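Local coordinates for protein cysteine desulfurase (Fervidobacterium islandicum, PDB 6A6E) that is a cysteine desulfurase of the SufS type, which uses pyridoxal-5'-phosphate to take sulfur from cysteine, probably for iron-sulfur cluster assembly, at residues Y36-A41 against A369-H374; S94-F99 against V245-K250; L345-V350 against T396-V401. All coordinates share one frame; numbering follows the deposited sequence.

Contacts 1 and 3 belong to one mixed sheet, in which strands 368-373 and 396-400 are neighbours; their centres lie about 8 Å apart, and they meet through R371 O and R398 N at 2.8 Å. Contact 2 sits in the other, seven-stranded sheet, its centre about 30 Å from that of contact 1 and about 33 Å from that of contact 3, across the centre of the chain. Along the sequence, contact 2 is nested inside the loop closed by contact 1, whereas contacts 1 and 3 interleave. The early segment 36-41 is thereby tied to the C-terminal part of the chain, with the side chain of A41 about 7 Å from the bound pyridoxal phosphate.

Contact 1: residues Y36-A41 against A369-H374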
ATOM      1  N   TYR A  36       2.056  26.520   4.723  1.00 21.76           N
ATOM      2  CA  TYR A  36       1.388  25.258   4.297  1.00 20.31           C
ATOM      3  C   TYR A  36       0.100  25.065   5.046  1.00 18.59           C
ATOM      4  O   TYR A  36       0.106  24.713   6.229  1.00 18.03           O
ATOM      5  CB  TYR A  36       2.305  24.048   4.458  1.00 19.62           C
ATOM      6  CG  TYR A  36       1.732  22.783   3.863  1.00 19.14           C
ATOM      7  CD1 TYR A  36       1.840  22.519   2.515  1.00 20.62           C
ATOM      8  CD2 TYR A  36       1.020  21.893   4.631  1.00 20.43           C
ATOM      9  CE1 TYR A  36       1.267  21.391   1.943  1.00 21.51           C
ATOM     10  CE2 TYR A  36       0.519  20.701   4.080  1.00 19.72           C
ATOM     11  CZ  TYR A  36       0.620  20.473   2.747  1.00 21.33           C
ATOM     12  OH  TYR A  36       0.120  19.326   2.188  1.00 22.55           O
ATOM     13  N   LEU A  37      -1.001  25.337   4.349  1.00 17.25           N
ATOM     14  CA  LEU A  37      -2.353  25.199   4.913  1.00 18.69           C
ATOM     15  C   LEU A  37      -3.243  24.193   4.132  1.00 17.80           C
ATOM     16  O   LEU A  37      -4.494  24.378   4.037  1.00 18.82           O
ATOM     17  CB  LEU A  37      -3.060  26.565   5.026  1.00 18.94           C
ATOM     18  CG  LEU A  37      -2.342  27.607   5.910  1.00 20.36           C
ATOM     19  CD1 LEU A  37      -3.059  28.924   5.812  1.00 21.40           C
ATOM     20  CD2 LEU A  37      -2.308  27.186   7.368  1.00 20.66           C
ATOM     21  N   ASP A  38      -2.616  23.118   3.632  1.00 16.15           N
ATOM     22  CA  ASP A  38      -3.351  22.029   2.950  1.00 17.89           C
ATOM     23  C   ASP A  38      -3.146  20.698   3.702  1.00 18.07           C
ATOM     24  O   ASP A  38      -3.080  19.616   3.118  1.00 15.35           O
ATOM     25  CB  ASP A  38      -2.847  21.881   1.539  1.00 18.13           C
ATOM     26  CG  ASP A  38      -3.801  21.067   0.661  1.00 20.15           C
ATOM     27  OD1 ASP A  38      -5.025  20.994   1.013  1.00 20.21           O
ATOM     28  OD2 ASP A  38      -3.302  20.570  -0.380  1.00 21.27           O
ATOM     29  N   ASN A  39      -3.113  20.816   5.016  1.00 17.69           N
ATOM     30  CA  ASN A  39      -2.860  19.691   5.937  1.00 19.12           C
ATOM     31  C   ASN A  39      -3.918  18.595   5.908  1.00 19.59           C
ATOM     32  O   ASN A  39      -3.612  17.448   6.202  1.00 20.24           O
ATOM     33  CB  ASN A  39      -2.685  20.228   7.361  1.00 18.52           C
ATOM     34  CG  ASN A  39      -1.435  21.037   7.464  1.00 21.07           C
ATOM     35  OD1 ASN A  39      -0.355  20.460   7.343  1.00 22.42           O
ATOM     36  ND2 ASN A  39      -1.553  22.378   7.564  1.00 19.24           N
ATOM     37  N   ALA A  40      -5.142  18.986   5.559  1.00 19.25           N
ATOM     38  CA  ALA A  40      -6.251  18.104   5.442  1.00 18.37           C
ATOM     39  C   ALA A  40      -6.162  17.158   4.231  1.00 18.59           C
ATOM     40  O   ALA A  40      -6.779  16.128   4.211  1.00 19.87           O
ATOM     41  CB  ALA A  40      -7.469  18.942   5.353  1.00 21.95           C
ATOM     42  N   ALA A  41      -5.349  17.517   3.240  1.00 19.12           N
ATOM     43  CA  ALA A  41      -5.047  16.673   2.124  1.00 18.48           C
ATOM     44  C   ALA A  41      -3.861  15.737   2.431  1.00 18.18           C
ATOM     45  O   ALA A  41      -3.897  14.562   2.036  1.00 19.78           O
ATOM     46  CB  ALA A  41      -4.728  17.527   0.892  1.00 20.37           C
ATOM     47  N   ALA A 369      -0.352  27.644   0.608  1.00 22.92           N
ATOM     48  CA  ALA A 369      -0.928  26.418   0.034  1.00 21.96           C
ATOM     49  C   ALA A 369      -2.286  26.152   0.603  1.00 20.18           C
ATOM     50  O   ALA A 369      -2.399  25.953   1.778  1.00 22.62           O
ATOM     51  CB  ALA A 369       0.014  25.228   0.303  1.00 21.00           C
ATOM     52  N   THR A 370      -3.316  26.192  -0.236  1.00 19.49           N
ATOM     53  CA  THR A 370      -4.681  25.847   0.110  1.00 18.82           C
ATOM     54  C   THR A 370      -5.239  24.996  -1.000  1.00 19.40           C
ATOM     55  O   THR A 370      -4.565  24.753  -2.010  1.00 17.79           O
ATOM     56  CB  THR A 370      -5.613  27.088   0.199  1.00 21.97           C
ATOM     57  OG1 THR A 370      -5.693  27.726  -1.076  1.00 22.05           O
ATOM     58  CG2 THR A 370      -5.078  28.072   1.240  1.00 23.09           C
ATOM     59  N   ARG A 371      -6.461  24.505  -0.827  1.00 19.58           N
ATOM     60  CA  ARG A 371      -7.067  23.670  -1.827  1.00 19.69           C
ATOM     61  C   ARG A 371      -8.451  24.166  -2.192  1.00 20.76           C
ATOM     62  O   ARG A 371      -9.243  24.522  -1.335  1.00 20.12           O
ATOM     63  CB  ARG A 371      -7.156  22.240  -1.280  1.00 21.23           C
ATOM     64  CG  ARG A 371      -7.624  21.156  -2.248  1.00 21.30           C
ATOM     65  CD  ARG A 371      -7.307  19.755  -1.669  1.00 23.22           C
ATOM     66  NE  ARG A 371      -5.893  19.485  -1.762  1.00 23.75           N
ATOM     67  CZ  ARG A 371      -5.287  18.811  -2.704  1.00 25.29           C
ATOM     68  NH1 ARG A 371      -5.971  18.140  -3.621  1.00 28.30           N
ATOM     69  NH2 ARG A 371      -3.994  18.754  -2.656  1.00 23.38           N
ATOM     70  N   SER A 372      -8.763  24.090  -3.467  1.00 20.14           N
ATOM     71  CA  SER A 372     -10.044  24.469  -3.964  1.00 24.00           C
ATOM     72  C   SER A 372     -10.640  23.262  -4.644  1.00 24.06           C
ATOM     73  O   SER A 372      -9.884  22.442  -5.164  1.00 26.61           O
ATOM     74  CB  SER A 372      -9.887  25.640  -4.992  1.00 25.91           C
ATOM     75  OG  SER A 372      -8.971  25.277  -6.029  1.00 25.54           O
ATOM     76  N   GLY A 373     -11.972  23.200  -4.663  1.00 21.88           N
ATOM     77  CA  GLY A 373     -12.713  22.169  -5.379  1.00 22.14           C
ATOM     78  C   GLY A 373     -13.778  21.557  -4.511  1.00 22.76           C
ATOM     79  O   GLY A 373     -14.268  22.191  -3.571  1.00 22.06           O
ATOM     80  N   HIS A 374     -14.142  20.298  -4.802  1.00 24.87           N
ATOM     81  CA  HIS A 374     -15.208  19.603  -4.053  1.00 24.62           C
ATOM     82  C   HIS A 374     -14.620  18.828  -2.805  1.00 22.83           C
ATOM     83  O   HIS A 374     -15.374  18.274  -2.008  1.00 21.61           O
ATOM     84  CB  HIS A 374     -15.910  18.561  -4.953  1.00 31.37           C
ATOM     85  CG  HIS A 374     -16.242  19.018  -6.341  1.00 39.00           C
ATOM     86  ND1 HIS A 374     -16.853  20.229  -6.620  1.00 45.50           N
ATOM     87  CD2 HIS A 374     -16.148  18.370  -7.530  1.00 47.91           C
ATOM     88  CE1 HIS A 374     -17.078  20.330  -7.919  1.00 46.92           C
ATOM     89  NE2 HIS A 374     -16.659  19.218  -8.496  1.00 50.91           N
TER
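D38 and R371 form a salt bridge in which the arginine presents its NE side to the carboxylate and two nitrogens converge on one oxygen. D38 OD2 accepts from R371 NH2 at 3.0 Å and from R371 NE at 3.1 Å, both through its syn lone pair; a weak bond runs from R371 NE to D38 OD1. Carboxylate and guanidinium are nearly coplanar, 15° apart, and D38 OD2 lies in the guanidinium plane, although both bonds are somewhat bent. The aspartate reaches this position with CG anti to its backbone N (chi1 -164°), while R371 bends at chi3 (-74°), which turns its guanidinium toward D38 and A41. A41 CB rests on one face of the guanidinium, 3.5 Å from R371 NE, and probably limits its rotation. H69 of the second subunit also bonds D38 OD2, which carries the polar network across the dimer interface.

The tightly packed end is the single parallel bridge between Y36 and A369, where Y36, L37 and A369 are all buried. Here L37 N donates to A369 O at 3.0 Å, and A369 CB lies 3.9 Å from Y36 CD1. The phenol hydroxyl at the far end of that ring bonds S42 O. Beyond T370 the backbones diverge, and the looser side begins: R371 is partly exposed, V68 of the second subunit packs against it, and side chains alone make the link.

Strand 368-373 is flanked by strand 32-36 and by strand 396-400, to which R371 is joined by a backbone hydrogen bond with R398. Helix 355-366 covers T370, whose hydroxyl bonds S359, while the turn at N39 and A40 is tied to S400 of strand 396-400.

Contact 2: residues S94-F99 against V245-K250; sequences SEEIIF and VLYGKK
V245 fills the hollow between I97 and F99 on one face of an antiparallel strand pair: its CG1 meets I97 CG2 at 4.2 Å, and its CG2 lies 4.3 Å from F99 CD1. Further along this face, I97 CD1 packs on Y247 CB and reaches the edge of the tyrosine ring. E96 runs alongside that ring, its carboxylate turned 86° to it and OE1 near the ring plane, 3.5 Å from Y247 CE1. I98 and L246 lie side by side on the other face, I98 CD1 touching L246 CD2. Their backbones exchange two hydrogen bonds, I98 N to L246 O at 2.8 Å and L246 N to I98 O at 2.8 Å. E96 OE2 accepts K250 N at 2.8 Å on its anti side, just after K249 at the N-cap, while E96 OE1 is held by S93 N. Replacing E96 with an alanine would probably leave K250 N without this acceptor at the start of helix 250-253 and open a gap beside the Y247 ring. Strand 97-100, outermost in its sheet, is thus joined antiparallel to strand 244-248, as in the seven-stranded sheet of the large, cofactor-binding domain of fold-type I pyridoxal-phosphate enzymes.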
ATOM      1  N   SER A  94      -2.675  -5.261  20.417  1.00 21.22           N
ATOM      2  CA  SER A  94      -1.905  -5.405  19.161  1.00 21.40           C
ATOM      3  C   SER A  94      -2.564  -6.316  18.121  1.00 21.98           C
ATOM      4  O   SER A  94      -2.454  -6.007  16.944  1.00 23.16           O
ATOM      5  CB  SER A  94      -0.469  -5.858  19.434  1.00 24.19           C
ATOM      6  OG  SER A  94      -0.399  -7.209  19.876  1.00 23.80           O
ATOM      7  N   GLU A  95      -3.302  -7.350  18.533  1.00 18.92           N
ATOM      8  CA  GLU A  95      -3.956  -8.238  17.568  1.00 23.86           C
ATOM      9  C   GLU A  95      -5.216  -7.612  16.919  1.00 19.59           C
ATOM     10  O   GLU A  95      -5.771  -8.183  16.029  1.00 20.92           O
ATOM     11  CB  GLU A  95      -4.244  -9.651  18.182  1.00 29.02           C
ATOM     12  CG  GLU A  95      -5.575  -9.778  18.903  1.00 33.46           C
ATOM     13  CD  GLU A  95      -5.630 -10.954  19.921  1.00 47.90           C
ATOM     14  OE1 GLU A  95      -5.938 -12.119  19.505  1.00 47.73           O
ATOM     15  OE2 GLU A  95      -5.429 -10.714  21.165  1.00 50.56           O
ATOM     16  N   GLU A  96      -5.635  -6.426  17.397  1.00 18.12           N
ATOM     17  CA  GLU A  96      -6.732  -5.659  16.827  1.00 18.00           C
ATOM     18  C   GLU A  96      -6.294  -4.594  15.792  1.00 17.39           C
ATOM     19  O   GLU A  96      -7.149  -3.866  15.221  1.00 16.54           O
ATOM     20  CB  GLU A  96      -7.524  -4.975  17.994  1.00 18.95           C
ATOM     21  CG  GLU A  96      -8.065  -5.998  18.985  1.00 20.72           C
ATOM     22  CD  GLU A  96      -8.843  -5.375  20.153  1.00 21.33           C
ATOM     23  OE1 GLU A  96      -8.356  -4.398  20.768  1.00 22.07           O
ATOM     24  OE2 GLU A  96      -9.960  -5.864  20.398  1.00 19.47           O
ATOM     25  N   ILE A  97      -4.987  -4.479  15.596  1.00 16.31           N
ATOM     26  CA  ILE A  97      -4.416  -3.550  14.640  1.00 15.56           C
ATOM     27  C   ILE A  97      -3.975  -4.305  13.368  1.00 16.61           C
ATOM     28  O   ILE A  97      -3.105  -5.213  13.417  1.00 16.32           O
ATOM     29  CB  ILE A  97      -3.240  -2.880  15.266  1.00 15.18           C
ATOM     30  CG1 ILE A  97      -3.681  -2.076  16.516  1.00 15.93           C
ATOM     31  CG2 ILE A  97      -2.545  -1.908  14.324  1.00 15.69           C
ATOM     32  CD1 ILE A  97      -4.775  -1.022  16.290  1.00 15.10           C
ATOM     33  N   ILE A  98      -4.587  -3.923  12.247  1.00 14.63           N
ATOM     34  CA  ILE A  98      -4.243  -4.417  10.945  1.00 16.27           C
ATOM     35  C   ILE A  98      -3.663  -3.310  10.103  1.00 15.61           C
ATOM     36  O   ILE A  98      -4.255  -2.249  10.024  1.00 15.68           O
ATOM     37  CB  ILE A  98      -5.494  -4.955  10.295  1.00 17.76           C
ATOM     38  CG1 ILE A  98      -6.042  -6.055  11.254  1.00 19.59           C
ATOM     39  CG2 ILE A  98      -5.185  -5.511   8.929  1.00 16.96           C
ATOM     40  CD1 ILE A  98      -7.496  -6.240  11.027  1.00 23.26           C
ATOM     41  N   PHE A  99      -2.477  -3.539   9.540  1.00 14.53           N
ATOM     42  CA  PHE A  99      -1.866  -2.572   8.611  1.00 15.88           C
ATOM     43  C   PHE A  99      -2.482  -2.751   7.213  1.00 15.83           C
ATOM     44  O   PHE A  99      -2.738  -3.884   6.742  1.00 17.74           O
ATOM     45  CB  PHE A  99      -0.334  -2.651   8.574  1.00 14.61           C
ATOM     46  CG  PHE A  99       0.330  -2.134   9.798  1.00 14.56           C
ATOM     47  CD1 PHE A  99       0.217  -0.804  10.153  1.00 14.44           C
ATOM     48  CD2 PHE A  99       1.119  -2.968  10.586  1.00 15.43           C
ATOM     49  CE1 PHE A  99       0.878  -0.302  11.240  1.00 13.97           C
ATOM     50  CE2 PHE A  99       1.736  -2.497  11.717  1.00 15.34           C
ATOM     51  CZ  PHE A  99       1.620  -1.152  12.047  1.00 15.87           C
ATOM     52  N   VAL A 245      -4.125   2.076   8.815  1.00 11.83           N
ATOM     53  CA  VAL A 245      -4.483   1.262   9.945  1.00 12.83           C
ATOM     54  C   VAL A 245      -5.931   0.947   9.939  1.00 13.51           C
ATOM     55  O   VAL A 245      -6.804   1.814   9.662  1.00 13.21           O
ATOM     56  CB  VAL A 245      -4.153   1.979  11.287  1.00 13.75           C
ATOM     57  CG1 VAL A 245      -4.690   1.178  12.482  1.00 14.25           C
ATOM     58  CG2 VAL A 245      -2.665   2.120  11.390  1.00 14.10           C
ATOM     59  N   LEU A 246      -6.220  -0.304  10.259  1.00 15.67           N
ATOM     60  CA  LEU A 246      -7.615  -0.712  10.557  1.00 15.75           C
ATOM     61  C   LEU A 246      -7.603  -1.331  11.920  1.00 15.96           C
ATOM     62  O   LEU A 246      -6.857  -2.323  12.169  1.00 15.11           O
ATOM     63  CB  LEU A 246      -8.144  -1.705   9.550  1.00 18.55           C
ATOM     64  CG  LEU A 246      -9.423  -2.495   9.894  1.00 22.11           C
ATOM     65  CD1 LEU A 246     -10.574  -1.599   9.751  1.00 24.55           C
ATOM     66  CD2 LEU A 246      -9.612  -3.549   8.839  1.00 29.23           C
ATOM     67  N   TYR A 247      -8.441  -0.777  12.783  1.00 15.99           N
ATOM     68  CA  TYR A 247      -8.669  -1.298  14.133  1.00 16.02           C
ATOM     69  C   TYR A 247      -9.966  -2.008  14.084  1.00 16.41           C
ATOM     70  O   TYR A 247     -10.886  -1.493  13.504  1.00 16.42           O
ATOM     71  CB  TYR A 247      -8.792  -0.210  15.231  1.00 16.56           C
ATOM     72  CG  TYR A 247      -9.526  -0.695  16.506  1.00 18.08           C
ATOM     73  CD1 TYR A 247      -8.909  -1.532  17.465  1.00 18.59           C
ATOM     74  CD2 TYR A 247     -10.862  -0.393  16.703  1.00 20.14           C
ATOM     75  CE1 TYR A 247      -9.627  -1.995  18.558  1.00 18.82           C
ATOM     76  CE2 TYR A 247     -11.584  -0.841  17.816  1.00 20.01           C
ATOM     77  CZ  TYR A 247     -10.939  -1.627  18.735  1.00 20.32           C
ATOM     78  OH  TYR A 247     -11.667  -2.052  19.797  1.00 21.24           O
ATOM     79  N   GLY A 248     -10.062  -3.188  14.680  1.00 16.21           N
ATOM     80  CA  GLY A 248     -11.352  -3.780  14.963  1.00 17.25           C
ATOM     81  C   GLY A 248     -11.363  -4.549  16.265  1.00 18.43           C
ATOM     82  O   GLY A 248     -10.338  -5.167  16.657  1.00 19.62           O
ATOM     83  N   LYS A 249     -12.533  -4.567  16.915  1.00 18.84           N
ATOM     84  CA  LYS A 249     -12.767  -5.447  18.068  1.00 21.14           C
ATOM     85  C   LYS A 249     -12.400  -6.858  17.785  1.00 19.70           C
ATOM     86  O   LYS A 249     -12.857  -7.425  16.805  1.00 21.80           O
ATOM     87  CB  LYS A 249     -14.242  -5.426  18.497  1.00 22.49           C
ATOM     88  CG  LYS A 249     -14.634  -4.124  19.138  1.00 23.94           C
ATOM     89  CD  LYS A 249     -16.003  -4.225  19.819  1.00 27.52           C
ATOM     90  CE  LYS A 249     -16.290  -2.926  20.560  1.00 31.63           C
ATOM     91  NZ  LYS A 249     -17.748  -2.758  20.674  1.00 40.39           N
ATOM     92  N   LYS A 250     -11.565  -7.424  18.642  1.00 22.26           N
ATOM     93  CA  LYS A 250     -11.064  -8.791  18.461  1.00 22.84           C
ATOM     94  C   LYS A 250     -12.187  -9.785  18.187  1.00 22.48           C
ATOM     95  O   LYS A 250     -12.146 -10.591  17.243  1.00 19.90           O
ATOM     96  CB  LYS A 250     -10.334  -9.166  19.721  1.00 28.57           C
ATOM     97  CG  LYS A 250      -9.802 -10.572  19.733  1.00 34.96           C
ATOM     98  CD  LYS A 250      -8.975 -10.800  20.972  1.00 42.85           C
ATOM     99  CE  LYS A 250      -8.453 -12.229  20.999  1.00 50.21           C
ATOM    100  NZ  LYS A 250      -9.374 -13.060  21.809  1.00 58.84           N
TER

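Contact 3: residues L345-V350 against T396-V401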
ATOM      1  N   LEU A 345      -9.818  22.924  10.251  1.00 20.82           N
ATOM      2  CA  LEU A 345      -9.971  23.476   8.920  1.00 20.43           C
ATOM      3  C   LEU A 345     -11.226  24.311   8.725  1.00 21.26           C
ATOM      4  O   LEU A 345     -12.236  24.094   9.391  1.00 20.74           O
ATOM      5  CB  LEU A 345     -10.002  22.309   7.914  1.00 21.08           C
ATOM      6  CG  LEU A 345     -11.152  21.292   8.061  1.00 22.25           C
ATOM      7  CD1 LEU A 345     -12.342  21.711   7.234  1.00 23.82           C
ATOM      8  CD2 LEU A 345     -10.740  19.834   7.735  1.00 21.51           C
ATOM      9  N   VAL A 346     -11.140  25.214   7.736  1.00 19.39           N
ATOM     10  CA  VAL A 346     -12.205  26.098   7.362  1.00 21.02           C
ATOM     11  C   VAL A 346     -12.381  26.075   5.875  1.00 18.46           C
ATOM     12  O   VAL A 346     -11.465  26.408   5.142  1.00 17.97           O
ATOM     13  CB  VAL A 346     -11.873  27.547   7.820  1.00 22.33           C
ATOM     14  CG1 VAL A 346     -12.990  28.550   7.428  1.00 23.89           C
ATOM     15  CG2 VAL A 346     -11.767  27.521   9.307  1.00 24.47           C
ATOM     16  N   SER A 347     -13.555  25.659   5.444  1.00 18.45           N
ATOM     17  CA  SER A 347     -13.932  25.704   4.059  1.00 20.45           C
ATOM     18  C   SER A 347     -14.761  26.987   3.879  1.00 23.34           C
ATOM     19  O   SER A 347     -15.614  27.298   4.742  1.00 21.04           O
ATOM     20  CB  SER A 347     -14.750  24.473   3.668  1.00 19.64           C
ATOM     21  OG  SER A 347     -13.859  23.305   3.651  1.00 23.96           O
ATOM     22  N   PHE A 348     -14.539  27.674   2.762  1.00 23.57           N
ATOM     23  CA  PHE A 348     -15.075  29.058   2.550  1.00 24.29           C
ATOM     24  C   PHE A 348     -15.012  29.439   1.064  1.00 24.92           C
ATOM     25  O   PHE A 348     -14.369  28.749   0.279  1.00 24.79           O
ATOM     26  CB  PHE A 348     -14.288  30.130   3.381  1.00 22.37           C
ATOM     27  CG  PHE A 348     -12.853  30.333   2.922  1.00 22.28           C
ATOM     28  CD1 PHE A 348     -11.868  29.490   3.367  1.00 23.28           C
ATOM     29  CD2 PHE A 348     -12.508  31.315   2.012  1.00 20.86           C
ATOM     30  CE1 PHE A 348     -10.558  29.650   2.939  1.00 25.23           C
ATOM     31  CE2 PHE A 348     -11.222  31.470   1.552  1.00 21.45           C
ATOM     32  CZ  PHE A 348     -10.221  30.631   2.033  1.00 26.04           C
ATOM     33  N   ASN A 349     -15.751  30.501   0.702  1.00 25.36           N
ATOM     34  CA  ASN A 349     -15.704  31.150  -0.603  1.00 24.43           C
ATOM     35  C   ASN A 349     -15.551  32.685  -0.449  1.00 26.81           C
ATOM     36  O   ASN A 349     -16.060  33.280   0.488  1.00 24.17           O
ATOM     37  CB  ASN A 349     -16.969  30.819  -1.364  1.00 27.13           C
ATOM     38  CG  ASN A 349     -16.843  29.517  -2.146  1.00 24.54           C
ATOM     39  OD1 ASN A 349     -15.867  29.340  -2.836  1.00 25.30           O
ATOM     40  ND2 ASN A 349     -17.781  28.603  -1.973  1.00 20.06           N
ATOM     41  N   VAL A 350     -14.789  33.303  -1.351  1.00 27.88           N
ATOM     42  CA  VAL A 350     -14.638  34.733  -1.394  1.00 28.51           C
ATOM     43  C   VAL A 350     -15.726  35.204  -2.356  1.00 29.80           C
ATOM     44  O   VAL A 350     -15.817  34.702  -3.478  1.00 27.81           O
ATOM     45  CB  VAL A 350     -13.254  35.112  -1.897  1.00 29.14           C
ATOM     46  CG1 VAL A 350     -13.150  36.626  -2.102  1.00 31.82           C
ATOM     47  CG2 VAL A 350     -12.219  34.629  -0.908  1.00 28.38           C
ATOM     48  N   THR A 396     -15.432  24.874  -2.972  1.00 24.84           N
ATOM     49  CA  THR A 396     -14.971  25.824  -1.956  1.00 24.82           C
ATOM     50  C   THR A 396     -13.474  25.862  -1.919  1.00 23.22           C
ATOM     51  O   THR A 396     -12.816  25.032  -2.519  1.00 23.49           O
ATOM     52  CB  THR A 396     -15.464  25.498  -0.498  1.00 25.79           C
ATOM     53  OG1 THR A 396     -14.559  24.574   0.111  1.00 29.46           O
ATOM     54  CG2 THR A 396     -16.891  24.940  -0.478  1.00 24.17           C
ATOM     55  N   VAL A 397     -12.965  26.832  -1.183  1.00 20.12           N
ATOM     56  CA  VAL A 397     -11.592  26.941  -0.864  1.00 22.33           C
ATOM     57  C   VAL A 397     -11.488  26.318   0.550  1.00 21.86           C
ATOM     58  O   VAL A 397     -12.433  26.410   1.349  1.00 22.47           O
ATOM     59  CB  VAL A 397     -11.132  28.419  -0.825  1.00 23.03           C
ATOM     60  CG1 VAL A 397      -9.658  28.534  -0.498  1.00 22.20           C
ATOM     61  CG2 VAL A 397     -11.378  29.110  -2.161  1.00 23.24           C
ATOM     62  N   ARG A 398     -10.330  25.762   0.870  1.00 20.41           N
ATOM     63  CA  ARG A 398     -10.117  25.158   2.207  1.00 20.39           C
ATOM     64  C   ARG A 398      -8.697  25.386   2.702  1.00 19.36           C
ATOM     65  O   ARG A 398      -7.724  25.162   1.992  1.00 18.96           O
ATOM     66  CB  ARG A 398     -10.524  23.688   2.229  1.00 19.61           C
ATOM     67  CG  ARG A 398     -10.487  23.085   3.645  1.00 21.55           C
ATOM     68  CD  ARG A 398     -10.482  21.540   3.620  1.00 22.32           C
ATOM     69  NE  ARG A 398      -9.299  21.036   2.927  1.00 19.73           N
ATOM     70  CZ  ARG A 398      -9.163  19.802   2.484  1.00 21.88           C
ATOM     71  NH1 ARG A 398     -10.146  18.941   2.679  1.00 21.36           N
ATOM     72  NH2 ARG A 398      -8.028  19.430   1.862  1.00 20.58           N
ATOM     73  N   ALA A 399      -8.632  25.956   3.915  1.00 20.02           N
ATOM     74  CA  ALA A 399      -7.414  26.146   4.680  1.00 18.95           C
ATOM     75  C   ALA A 399      -7.474  25.246   5.932  1.00 19.01           C
ATOM     76  O   ALA A 399      -8.443  25.242   6.660  1.00 19.52           O
ATOM     77  CB  ALA A 399      -7.197  27.601   5.077  1.00 19.73           C
ATOM     78  N   SER A 400      -6.400  24.501   6.148  1.00 17.70           N
ATOM     79  CA  SER A 400      -6.351  23.512   7.219  1.00 18.25           C
ATOM     80  C   SER A 400      -5.020  23.601   7.955  1.00 18.00           C
ATOM     81  O   SER A 400      -3.964  23.746   7.318  1.00 20.65           O
ATOM     82  CB  SER A 400      -6.623  22.133   6.610  1.00 16.88           C
ATOM     83  OG  SER A 400      -5.712  21.812   5.548  1.00 19.18           O
ATOM     84  N   VAL A 401      -5.067  23.501   9.294  1.00 18.43           N
ATOM     85  CA  VAL A 401      -3.906  23.718  10.142  1.00 20.28           C
ATOM     86  C   VAL A 401      -3.439  22.417  10.797  1.00 23.65           C
ATOM     87  O   VAL A 401      -4.236  21.490  11.001  1.00 19.63           O
ATOM     88  CB  VAL A 401      -4.160  24.769  11.271  1.00 20.99           C
ATOM     89  CG1 VAL A 401      -4.364  26.134  10.687  1.00 23.78           C
ATOM     90  CG2 VAL A 401      -5.412  24.443  12.096  1.00 22.27           C
TER
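L345-F348 and V397-S400 pair as antiparallel strands, their short axes 4.5 Å apart and inclined at 143°, with V346-A399 and F348-V397 as the hydrogen-bonded pairs, the latter joined by F348 N to V397 O at 2.8 Å and V397 N to F348 O at 2.8 Å. On the face that carries the side chains of these pairs, V397 sits over the F348 ring in a CH-pi contact: its CB is 3.9 Å from the ring centroid, 18° off the normal. F348 takes chi1 67°, with CG between the backbone N and the carbonyl carbon, which swings the ring across the neighbouring strand beneath the valine. Helices 308-327 and 407-423 complete this apolar layer through M326 and L417.

The other face is more polar. S347 OG lies against the aliphatic part of R398, 3.4 Å from its CG, and itself bonds V188 O. L345 CD1 touches R398 CD at 4.1 Å, while L345 CB meets S400 CB. At the far end of the arginine, R398 NH1 bonds N187 O, and NH2 bonds a citrate, probably from the crystallisation liquor, and makes a long, weak ion pair with D38 OD1. One face therefore seals the core, while the other holds the aliphatic part of R398 against S347 and L345, its side chain about 6 Å from the cofactor, consistent with the substrate-carboxylate role of the corresponding arginine in related desulfurases.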